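Local coordinates for protein cellulosomal scaffoldin (Acetivibrio cellulolyticus, PDB 4WI0) that forms the C-terminal X-module and dockerin part of a cellulosomal scaffoldin, which binds a type II cohesin of a partner scaffoldin, the whole protein probably also hydrolysing cellulose, at residues Asn63-Glu68 and Lys151-Tyr156; Phe26-Val31 and Val57-Ala62; Glu111-Phe116 and Glu140-Val145. The protein carries 1 engineered substitution. All blocks are in the same frame, centred on the assembly; numbering follows the deposited sequence.

Interaction 1 (Asn63-Glu68 and Lys151-Tyr156); sequences NYLTRE and KVSSDY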
loop_
_atom_site.group_PDB
_atom_site.type_symbol
_atom_site.label_atom_id
_atom_site.label_comp_id
_atom_site.label_asym_id
_atom_site.label_seq_id
_atom_site.Cartn_x
_atom_site.Cartn_y
_atom_site.Cartn_z
ATOM N N ASN B 63 3.954 -5.730 -15.097
ATOM C CA ASN B 63 3.496 -4.815 -14.045
ATOM C C ASN B 63 4.534 -3.834 -13.471
ATOM O O ASN B 63 4.291 -3.240 -12.416
ATOM C CB ASN B 63 2.786 -5.592 -12.919
ATOM C CG ASN B 63 1.497 -6.247 -13.384
ATOM O OD1 ASN B 63 0.890 -5.839 -14.369
ATOM N ND2 ASN B 63 1.065 -7.270 -12.655
ATOM N N TYR B 64 5.657 -3.651 -14.176
ATOM C CA TYR B 64 6.670 -2.641 -13.854
ATOM C C TYR B 64 6.815 -1.663 -15.006
ATOM O O TYR B 64 6.663 -2.039 -16.172
ATOM C CB TYR B 64 8.038 -3.277 -13.613
ATOM C CG TYR B 64 8.167 -3.935 -12.275
ATOM C CD1 TYR B 64 7.641 -5.191 -12.057
ATOM C CD2 TYR B 64 8.807 -3.290 -11.217
ATOM C CE1 TYR B 64 7.736 -5.802 -10.811
ATOM C CE2 TYR B 64 8.914 -3.894 -9.970
ATOM C CZ TYR B 64 8.370 -5.150 -9.772
ATOM O OH TYR B 64 8.480 -5.765 -8.532
ATOM N N LEU B 65 7.147 -0.419 -14.678
ATOM C CA LEU B 65 7.383 0.614 -15.681
ATOM C C LEU B 65 8.723 0.352 -16.390
ATOM O O LEU B 65 9.782 0.296 -15.763
ATOM C CB LEU B 65 7.388 1.989 -15.025
ATOM C CG LEU B 65 7.445 3.194 -15.944
ATOM C CD1 LEU B 65 6.138 3.348 -16.704
ATOM C CD2 LEU B 65 7.748 4.429 -15.120
ATOM N N THR B 66 8.652 0.167 -17.698
ATOM C CA THR B 66 9.826 -0.128 -18.505
ATOM C C THR B 66 10.879 0.973 -18.354
ATOM O O THR B 66 10.552 2.158 -18.319
ATOM C CB THR B 66 9.410 -0.365 -19.980
ATOM O OG1 THR B 66 8.666 -1.589 -20.055
ATOM C CG2 THR B 66 10.636 -0.456 -20.912
ATOM N N ARG B 67 12.139 0.565 -18.223
ATOM C CA ARG B 67 13.256 1.486 -18.074
ATOM C C ARG B 67 14.211 1.377 -19.255
ATOM O O ARG B 67 14.479 0.282 -19.753
ATOM C CB ARG B 67 14.011 1.201 -16.767
ATOM C CG ARG B 67 15.163 2.160 -16.489
ATOM C CD ARG B 67 15.606 2.114 -15.037
ATOM N NE ARG B 67 16.549 3.187 -14.719
ATOM C CZ ARG B 67 16.872 3.589 -13.488
ATOM N NH1 ARG B 67 16.330 3.029 -12.410
ATOM N NH2 ARG B 67 17.743 4.581 -13.334
ATOM N N GLU B 68 14.726 2.522 -19.695
ATOM C CA GLU B 68 15.785 2.551 -20.699
ATOM C C GLU B 68 16.979 3.315 -20.141
ATOM O O GLU B 68 16.826 4.406 -19.580
ATOM C CB GLU B 68 15.285 3.177 -22.005
ATOM C CG GLU B 68 14.277 2.300 -22.729
ATOM C CD GLU B 68 13.805 2.885 -24.051
ATOM O OE1 GLU B 68 14.304 2.453 -25.107
ATOM O OE2 GLU B 68 12.935 3.781 -24.048
ATOM N N LYS B 151 4.048 9.284 -13.062
ATOM C CA LYS B 151 5.319 9.182 -13.798
ATOM C C LYS B 151 5.229 8.303 -15.047
ATOM O O LYS B 151 4.353 7.439 -15.161
ATOM C CB LYS B 151 6.434 8.644 -12.884
ATOM C CG LYS B 151 6.760 9.529 -11.692
ATOM C CD LYS B 151 7.380 10.861 -12.108
ATOM C CE LYS B 151 7.326 11.886 -10.986
ATOM N NZ LYS B 151 5.925 12.259 -10.625
ATOM N N VAL B 152 6.164 8.530 -15.965
ATOM C CA VAL B 152 6.278 7.766 -17.208
ATOM C C VAL B 152 7.723 7.284 -17.335
ATOM O O VAL B 152 8.565 7.620 -16.504
ATOM C CB VAL B 152 5.852 8.613 -18.439
ATOM C CG1 VAL B 152 4.386 9.012 -18.323
ATOM C CG2 VAL B 152 6.731 9.846 -18.601
ATOM N N SER B 153 8.021 6.490 -18.359
ATOM C CA SER B 153 9.344 5.845 -18.454
ATOM C C SER B 153 10.512 6.840 -18.538
ATOM O O SER B 153 11.579 6.576 -18.001
ATOM C CB SER B 153 9.384 4.858 -19.629
ATOM O OG SER B 153 8.494 3.775 -19.386
ATOM N N SER B 154 10.301 7.989 -19.179
ATOM C CA SER B 154 11.367 8.989 -19.323
ATOM C C SER B 154 11.723 9.720 -18.012
ATOM O O SER B 154 12.662 10.514 -17.998
ATOM C CB SER B 154 10.994 10.007 -20.405
ATOM O OG SER B 154 9.770 10.655 -20.104
ATOM N N ASP B 155 10.977 9.470 -16.928
ATOM C CA ASP B 155 11.251 10.101 -15.632
ATOM C C ASP B 155 12.307 9.363 -14.798
ATOM O O ASP B 155 12.796 9.912 -13.809
ATOM C CB ASP B 155 9.965 10.233 -14.814
ATOM C CG ASP B 155 8.949 11.164 -15.452
ATOM O OD1 ASP B 155 9.336 12.225 -15.989
ATOM O OD2 ASP B 155 7.750 10.840 -15.401
ATOM N N TYR B 156 12.642 8.124 -15.168
ATOM C CA TYR B 156 13.726 7.376 -14.485
ATOM C C TYR B 156 15.035 8.142 -14.537
ATOM O O TYR B 156 15.312 8.848 -15.499
ATOM C CB TYR B 156 13.991 6.021 -15.150
ATOM C CG TYR B 156 13.107 4.886 -14.718
ATOM C CD1 TYR B 156 13.217 4.329 -13.446
ATOM C CD2 TYR B 156 12.193 4.327 -15.598
ATOM C CE1 TYR B 156 12.417 3.266 -13.059
ATOM C CE2 TYR B 156 11.385 3.275 -15.215
ATOM C CZ TYR B 156 11.506 2.742 -13.947
ATOM O OH TYR B 156 10.697 1.686 -13.591
ATOM O OXT TYR B 156 15.860 8.047 -13.639
HETATM O O HOH W 1 13.571 5.184 -19.187
HETATM O O HOH W 2 15.552 7.145 -18.479
#

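Interaction 2 (Phe26-Val31 and Val57-Ala62); sequences FTVEIV and VKITKA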
loop_
_atom_site.group_PDB
_atom_site.type_symbol
_atom_site.label_atom_id
_atom_site.label_comp_id
_atom_site.label_asym_id
_atom_site.label_seq_id
_atom_site.Cartn_x
_atom_site.Cartn_y
_atom_site.Cartn_z
ATOM N N PHE B 26 13.342 -9.970 -13.985
ATOM C CA PHE B 26 13.544 -8.772 -14.803
ATOM C C PHE B 26 14.351 -9.155 -16.047
ATOM O O PHE B 26 15.399 -9.802 -15.939
ATOM C CB PHE B 26 14.283 -7.682 -14.026
ATOM C CG PHE B 26 13.489 -7.084 -12.893
ATOM C CD1 PHE B 26 12.603 -6.039 -13.120
ATOM C CD2 PHE B 26 13.644 -7.555 -11.597
ATOM C CE1 PHE B 26 11.873 -5.490 -12.078
ATOM C CE2 PHE B 26 12.915 -7.012 -10.547
ATOM C CZ PHE B 26 12.030 -5.978 -10.788
ATOM N N THR B 27 13.854 -8.770 -17.225
ATOM C CA THR B 27 14.535 -9.047 -18.485
ATOM C C THR B 27 15.342 -7.824 -18.903
ATOM O O THR B 27 14.803 -6.724 -19.019
ATOM C CB THR B 27 13.532 -9.403 -19.595
ATOM O OG1 THR B 27 12.724 -10.504 -19.169
ATOM C CG2 THR B 27 14.245 -9.772 -20.877
ATOM N N VAL B 28 16.637 -8.032 -19.125
ATOM C CA VAL B 28 17.554 -6.967 -19.481
ATOM C C VAL B 28 18.036 -7.229 -20.896
ATOM O O VAL B 28 18.634 -8.263 -21.165
ATOM C CB VAL B 28 18.764 -6.926 -18.525
ATOM C CG1 VAL B 28 19.689 -5.771 -18.873
ATOM C CG2 VAL B 28 18.293 -6.808 -17.087
ATOM N N GLU B 29 17.748 -6.288 -21.794
ATOM C CA GLU B 29 18.053 -6.415 -23.213
ATOM C C GLU B 29 19.084 -5.363 -23.585
ATOM O O GLU B 29 18.977 -4.221 -23.146
ATOM C CB GLU B 29 16.787 -6.187 -24.064
ATOM C CG GLU B 29 17.101 -5.775 -25.504
ATOM C CD GLU B 29 15.895 -5.656 -26.417
ATOM O OE1 GLU B 29 14.769 -5.353 -25.949
ATOM O OE2 GLU B 29 16.105 -5.840 -27.633
ATOM N N ILE B 30 20.056 -5.744 -24.410
ATOM C CA ILE B 30 20.969 -4.794 -25.020
ATOM C C ILE B 30 20.415 -4.444 -26.406
ATOM O O ILE B 30 20.625 -5.175 -27.374
ATOM C CB ILE B 30 22.400 -5.352 -25.112
ATOM C CG1 ILE B 30 22.914 -5.680 -23.704
ATOM C CG2 ILE B 30 23.327 -4.351 -25.808
ATOM C CD1 ILE B 30 24.241 -6.382 -23.685
ATOM N N VAL B 31 19.690 -3.329 -26.472
ATOM C CA VAL B 31 18.980 -2.920 -27.684
ATOM C C VAL B 31 19.992 -2.811 -28.817
ATOM O O VAL B 31 21.084 -2.277 -28.619
ATOM C CB VAL B 31 18.262 -1.568 -27.503
ATOM C CG1 VAL B 31 17.599 -1.124 -28.805
ATOM C CG2 VAL B 31 17.223 -1.650 -26.393
ATOM N N VAL B 57 20.312 0.152 -22.889
ATOM C CA VAL B 57 19.907 -1.072 -22.195
ATOM C C VAL B 57 18.465 -0.912 -21.716
ATOM O O VAL B 57 18.138 0.095 -21.091
ATOM C CB VAL B 57 20.851 -1.381 -21.016
ATOM C CG1 VAL B 57 20.390 -2.615 -20.258
ATOM C CG2 VAL B 57 22.269 -1.602 -21.540
ATOM N N LYS B 58 17.609 -1.890 -22.031
ATOM C CA LYS B 58 16.186 -1.813 -21.704
ATOM C C LYS B 58 15.806 -2.896 -20.700
ATOM O O LYS B 58 16.173 -4.062 -20.865
ATOM C CB LYS B 58 15.315 -1.939 -22.954
ATOM C CG LYS B 58 13.822 -1.783 -22.665
ATOM C CD LYS B 58 13.029 -1.300 -23.872
ATOM C CE LYS B 58 12.876 -2.389 -24.914
ATOM N NZ LYS B 58 12.003 -1.960 -26.040
ATOM N N ILE B 59 15.071 -2.498 -19.666
ATOM C CA ILE B 59 14.688 -3.409 -18.591
ATOM C C ILE B 59 13.173 -3.465 -18.496
ATOM O O ILE B 59 12.512 -2.432 -18.392
ATOM C CB ILE B 59 15.291 -2.998 -17.236
ATOM C CG1 ILE B 59 16.809 -2.804 -17.352
ATOM C CG2 ILE B 59 14.991 -4.059 -16.173
ATOM C CD1 ILE B 59 17.241 -1.371 -17.541
ATOM N N THR B 60 12.630 -4.679 -18.529
ATOM C CA THR B 60 11.188 -4.882 -18.531
ATOM C C THR B 60 10.783 -5.976 -17.540
ATOM O O THR B 60 11.556 -6.888 -17.244
ATOM C CB THR B 60 10.670 -5.253 -19.944
ATOM O OG1 THR B 60 11.226 -6.501 -20.363
ATOM C CG2 THR B 60 11.061 -4.191 -20.976
ATOM N N LYS B 61 9.567 -5.861 -17.026
ATOM C CA LYS B 61 8.944 -6.924 -16.224
ATOM C C LYS B 61 7.464 -6.627 -16.139
ATOM O O LYS B 61 7.072 -5.466 -16.031
ATOM C CB LYS B 61 9.529 -7.000 -14.807
ATOM C CG LYS B 61 9.139 -8.272 -14.059
ATOM C CD LYS B 61 9.761 -8.344 -12.668
ATOM C CE LYS B 61 9.192 -9.515 -11.879
ATOM N NZ LYS B 61 9.724 -9.559 -10.490
ATOM N N ALA B 62 6.647 -7.674 -16.203
ATOM C CA ALA B 62 5.199 -7.533 -16.123
ATOM C C ALA B 62 4.842 -6.701 -14.896
ATOM O O ALA B 62 5.372 -6.932 -13.806
ATOM C CB ALA B 62 4.532 -8.897 -16.058
HETATM O O HOH W 3 13.819 -6.129 -21.650
HETATM O O HOH W 4 10.536 -10.001 -17.535
#

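Interaction 3 (Glu111-Phe116 and Glu140-Val145); sequences EICKAF and EDVMIV. With CA (calcium ion), chain D.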
loop_
_atom_site.group_PDB
_atom_site.type_symbol
_atom_site.label_atom_id
_atom_site.label_comp_id
_atom_site.label_asym_id
_atom_site.label_seq_id
_atom_site.Cartn_x
_atom_site.Cartn_y
_atom_site.Cartn_z
ATOM N N GLU B 111 -6.839 -0.694 -10.699
ATOM C CA GLU B 111 -6.678 -2.089 -11.068
ATOM C C GLU B 111 -6.381 -2.955 -9.834
ATOM O O GLU B 111 -6.937 -4.043 -9.691
ATOM C CB GLU B 111 -5.568 -2.234 -12.118
ATOM C CG GLU B 111 -5.474 -3.606 -12.773
ATOM C CD GLU B 111 -6.728 -4.011 -13.530
ATOM O OE1 GLU B 111 -7.520 -3.136 -13.950
ATOM O OE2 GLU B 111 -6.924 -5.225 -13.713
ATOM N N ILE B 112 -5.508 -2.465 -8.957
ATOM C CA ILE B 112 -5.177 -3.155 -7.706
ATOM C C ILE B 112 -6.393 -3.195 -6.765
ATOM O O ILE B 112 -6.665 -4.211 -6.118
ATOM C CB ILE B 112 -3.969 -2.486 -7.006
ATOM C CG1 ILE B 112 -2.705 -2.671 -7.857
ATOM C CG2 ILE B 112 -3.746 -3.071 -5.616
ATOM C CD1 ILE B 112 -1.607 -1.679 -7.558
ATOM N N CYS B 113 -7.131 -2.090 -6.716
ATOM C CA CYS B 113 -8.264 -1.957 -5.818
ATOM C C CYS B 113 -9.431 -2.895 -6.140
ATOM O O CYS B 113 -10.304 -3.091 -5.304
ATOM C CB CYS B 113 -8.727 -0.499 -5.777
ATOM S SG CYS B 113 -7.594 0.559 -4.846
ATOM N N LYS B 114 -9.447 -3.470 -7.342
ATOM C CA LYS B 114 -10.418 -4.508 -7.683
ATOM C C LYS B 114 -10.376 -5.709 -6.721
ATOM O O LYS B 114 -11.384 -6.380 -6.534
ATOM C CB LYS B 114 -10.212 -4.986 -9.121
ATOM C CG LYS B 114 -10.642 -3.962 -10.161
ATOM C CD LYS B 114 -10.334 -4.407 -11.583
ATOM C CE LYS B 114 -10.663 -3.283 -12.563
ATOM N NZ LYS B 114 -10.468 -3.673 -13.982
ATOM N N ALA B 115 -9.217 -5.971 -6.114
ATOM C CA ALA B 115 -9.088 -7.055 -5.143
ATOM C C ALA B 115 -8.545 -6.566 -3.800
ATOM O O ALA B 115 -7.836 -7.304 -3.121
ATOM C CB ALA B 115 -8.192 -8.147 -5.713
ATOM N N PHE B 116 -8.902 -5.337 -3.413
ATOM C CA PHE B 116 -8.375 -4.731 -2.198
ATOM C C PHE B 116 -8.806 -5.490 -0.943
ATOM O O PHE B 116 -9.946 -5.928 -0.829
ATOM C CB PHE B 116 -8.810 -3.277 -2.065
ATOM C CG PHE B 116 -8.054 -2.514 -1.012
ATOM C CD1 PHE B 116 -6.729 -2.146 -1.221
ATOM C CD2 PHE B 116 -8.660 -2.160 0.192
ATOM C CE1 PHE B 116 -6.022 -1.443 -0.254
ATOM C CE2 PHE B 116 -7.953 -1.459 1.162
ATOM C CZ PHE B 116 -6.633 -1.102 0.937
ATOM N N GLU B 140 -0.264 -1.290 1.456
ATOM C CA GLU B 140 1.150 -1.327 1.049
ATOM C C GLU B 140 1.327 -1.368 -0.464
ATOM O O GLU B 140 2.155 -0.643 -1.013
ATOM C CB GLU B 140 1.860 -2.531 1.650
ATOM C CG GLU B 140 2.149 -2.356 3.112
ATOM C CD GLU B 140 2.756 -3.578 3.726
ATOM O OE1 GLU B 140 3.862 -3.959 3.264
ATOM O OE2 GLU B 140 2.130 -4.129 4.671
ATOM N N ASP B 141 0.561 -2.234 -1.121
ATOM C CA ASP B 141 0.625 -2.382 -2.578
ATOM C C ASP B 141 0.227 -1.084 -3.273
ATOM O O ASP B 141 0.868 -0.666 -4.236
ATOM C CB ASP B 141 -0.288 -3.516 -3.035
ATOM C CG ASP B 141 0.072 -4.832 -2.380
ATOM O OD1 ASP B 141 1.143 -5.376 -2.702
ATOM O OD2 ASP B 141 -0.702 -5.293 -1.511
ATOM N N VAL B 142 -0.832 -0.454 -2.771
ATOM C CA VAL B 142 -1.301 0.825 -3.314
ATOM C C VAL B 142 -0.255 1.939 -3.116
ATOM O O VAL B 142 -0.019 2.745 -4.028
ATOM C CB VAL B 142 -2.665 1.223 -2.685
ATOM C CG1 VAL B 142 -3.037 2.669 -3.004
ATOM C CG2 VAL B 142 -3.763 0.269 -3.145
ATOM N N MET B 143 0.375 1.988 -1.937
ATOM C CA MET B 143 1.377 3.029 -1.645
ATOM C C MET B 143 2.652 2.849 -2.468
ATOM O O MET B 143 3.331 3.831 -2.772
ATOM C CB MET B 143 1.729 3.081 -0.153
ATOM C CG MET B 143 0.582 3.500 0.759
ATOM S SD MET B 143 -0.078 5.146 0.440
ATOM C CE MET B 143 1.319 6.137 0.934
ATOM N N ILE B 144 2.964 1.611 -2.845
ATOM C CA ILE B 144 4.087 1.354 -3.754
ATOM C C ILE B 144 3.866 2.085 -5.080
ATOM O O ILE B 144 4.776 2.711 -5.607
ATOM C CB ILE B 144 4.292 -0.155 -4.003
ATOM C CG1 ILE B 144 4.899 -0.806 -2.764
ATOM C CG2 ILE B 144 5.210 -0.408 -5.197
ATOM C CD1 ILE B 144 4.847 -2.318 -2.801
ATOM N N VAL B 145 2.652 2.005 -5.601
ATOM C CA VAL B 145 2.302 2.684 -6.847
ATOM C C VAL B 145 2.370 4.195 -6.620
ATOM O O VAL B 145 2.940 4.923 -7.436
ATOM C CB VAL B 145 0.902 2.264 -7.356
ATOM C CG1 VAL B 145 0.564 2.964 -8.666
ATOM C CG2 VAL B 145 0.830 0.755 -7.549
HETATM CA CA CA D . 1.021 -7.114 -0.985
HETATM O O HOH W 5 0.663 -5.923 1.120
#

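Interaction 1 (Asn63-Glu68 and Lys151-Tyr156)
Two backbone carbonyls, of Leu-65 and Thr-66, each receive a hydroxyl from the C-terminal tail of the chain, and through them the dockerin's last residues are fastened to the transthyretin-like beta domain, the X-module, that precedes it. With these two bonds a tail of little regular structure is docked by its side chains. Tyr-156 OH donates to Leu-65 O over 2.7 Å, approaching somewhat out of the carbonyl plane; the same hydroxyl accepts the backbone N-H of Trp-90, so two bonds hold it. Ser-153 OG donates to Thr-66 O over 2.8 Å, again with a modest tilt.

The apolar part rests on the tyrosine ring. Arg-67 has its CG anti to the backbone N (chi1 -177°) and runs on extended to NE, which carries the aliphatic chain across one ring face: CD stands 3.8 Å from the centroid of the Tyr-156 ring, 17° off the normal, a CH-pi contact. The guanidinium lies over the CD1 and CB side of the tyrosine, tilted 21° from the ring, with Arg-67 NH1 3.5 Å from Tyr-156 CD1 and hydrogen-bonded to Leu-88 O. Leu-65 and the Tyr-156 side chain run antiparallel alongside one another, CD2 of the leucine reaching CE2 of the tyrosine at 3.8 Å, and Leu-65 CD1 abuts Ser-153 OG.

Arg-67 NH2 and the terminal oxygen Tyr-156 OXT form a long salt bridge of 4.0 Å; the attraction is probably weak, since the oxygen is off to one side of the flat group.

The short 3-10 turn carrying Ser-153 is braced from within, as Val-152 N donates to Asp-155 OD2. A water completes the seam: it accepts from Glu-68 N at 2.9 Å and lies 2.7 Å from Ser-153 O, to which it probably donates.

Interaction 2 (Phe26-Val31 and Val57-Ala62)
Thr-27 and Thr-60, and likewise Glu-29 and Lys-58, face each other as hydrogen-bonded pairs of an antiparallel beta arrangement in the transthyretin-like X-module, a textbook case of strands joined two bonds at a time. Thr-27 N to Thr-60 O measures 3.0 Å, and Glu-29 N to Lys-58 O 2.9 Å; each is answered by a reciprocal bond. Between and beyond them, Val-28 with Ile-59 and Ile-30 with Val-57 are non-hydrogen-bonded pairs, where CA-H groups point at carbonyls, as in Ile-59 CA to Thr-27 O at 3.3 Å.

Side chains divide by face. On the apolar face Val-28 CG1 meets Val-57 CG1 at 3.5 Å. On the other, Glu-29 and Lys-58 run alongside each other in the same direction, their charges near but short of a salt bridge, and a water links Thr-27 O to Thr-60 OG1.

Past the paired region, the extended chain of Lys-61 passes over the Phe-26 ring, its CD 3.6 Å from the centroid. Its NZ makes an off-centre cation-pi contact with that ring and is hydrogen-bonded to Ala-24 O.

The two strands are the inner pair of a four-stranded sheet, flanked by 34-38 and 67-74, with the apolar face packed against strands 2-10, 44-50 and 78-89.

Interaction 3 (Glu111-Phe116 and Glu140-Val145)
The carboxylate of Asp-141, whose CB lies against Ile-112 CG2 across the contact, is gripped at OD2 by both a calcium ion, at 2.6 Å, and the backbone N-H of Ser-138. OD1 binds the same ion, making the aspartate bidentate. A water, Asp-130, Asn-132, Asp-134 and the carbonyl of Ala-136 complete seven ligand atoms. This is the EF-hand-like calcium loop of a dockerin, in which the acidic residue closing the loop also lies in the first turn of the exiting helix. The Asp-141 rotamer (chi1 -58°) swings the carboxylate beside its own backbone N, back toward the loop, where both oxygens can meet the ion.

Across the contact itself everything is apolar. Ile-112, from helix 106-113, packs against helix 139-146 with two different branches. Its CD1 passes alongside Val-145 CG2 at 3.4 Å, closer than methyl groups normally come, and its CG2 meets Val-142 CG2 at 4.2 Å.

Val-142 CG2 is a common contact point for Ile-112, Cys-113 and Phe-116. Cys-113 SG touches it from 4.2 Å, and Phe-116 CE1 approaches to 4.0 Å, the phenylalanine side chain set roughly perpendicular to the valine. Leu-131 joins the cluster by packing on both Ile-112 and Val-145, and Ile-137 adds to the cover of Ile-112. Around the margin, Cys-113, Phe-116 and Met-143 also pack on polar side chains of another protein chain, that of the bound cohesin.

A general point follows from helix 139-146 meeting the end of helix 106-113 and the loop after it. Calcium probably helps fix the start of helix 139-146 through Asp-141, whereas van der Waals packing alone holds these two segments together, so the metal probably orders the apolar contact without bridging it.

How the interactions relate
Interactions 1 and 2 belong to the same beta sheet, their centres 11 Å apart: strands 53-60 and 67-74 are neighbours in it, and Arg-67 O lies 2.8 Å from Ile-59 N in a probable hydrogen bond. The sheet pairing of interaction 2 lies next to the edge strand on which the C-terminal tail docks. Interaction 3 is separate, about 18 Å from interaction 1 and 24 Å from interaction 2 between centres, and falls wholly within the dockerin. Calcium offers a common reference. Interaction 3 holds a ligand of one ion; the other ion lies about 8 Å from the Val-145 side chain and about 7 Å from that of Leu-65, near both interactions 3 and 1.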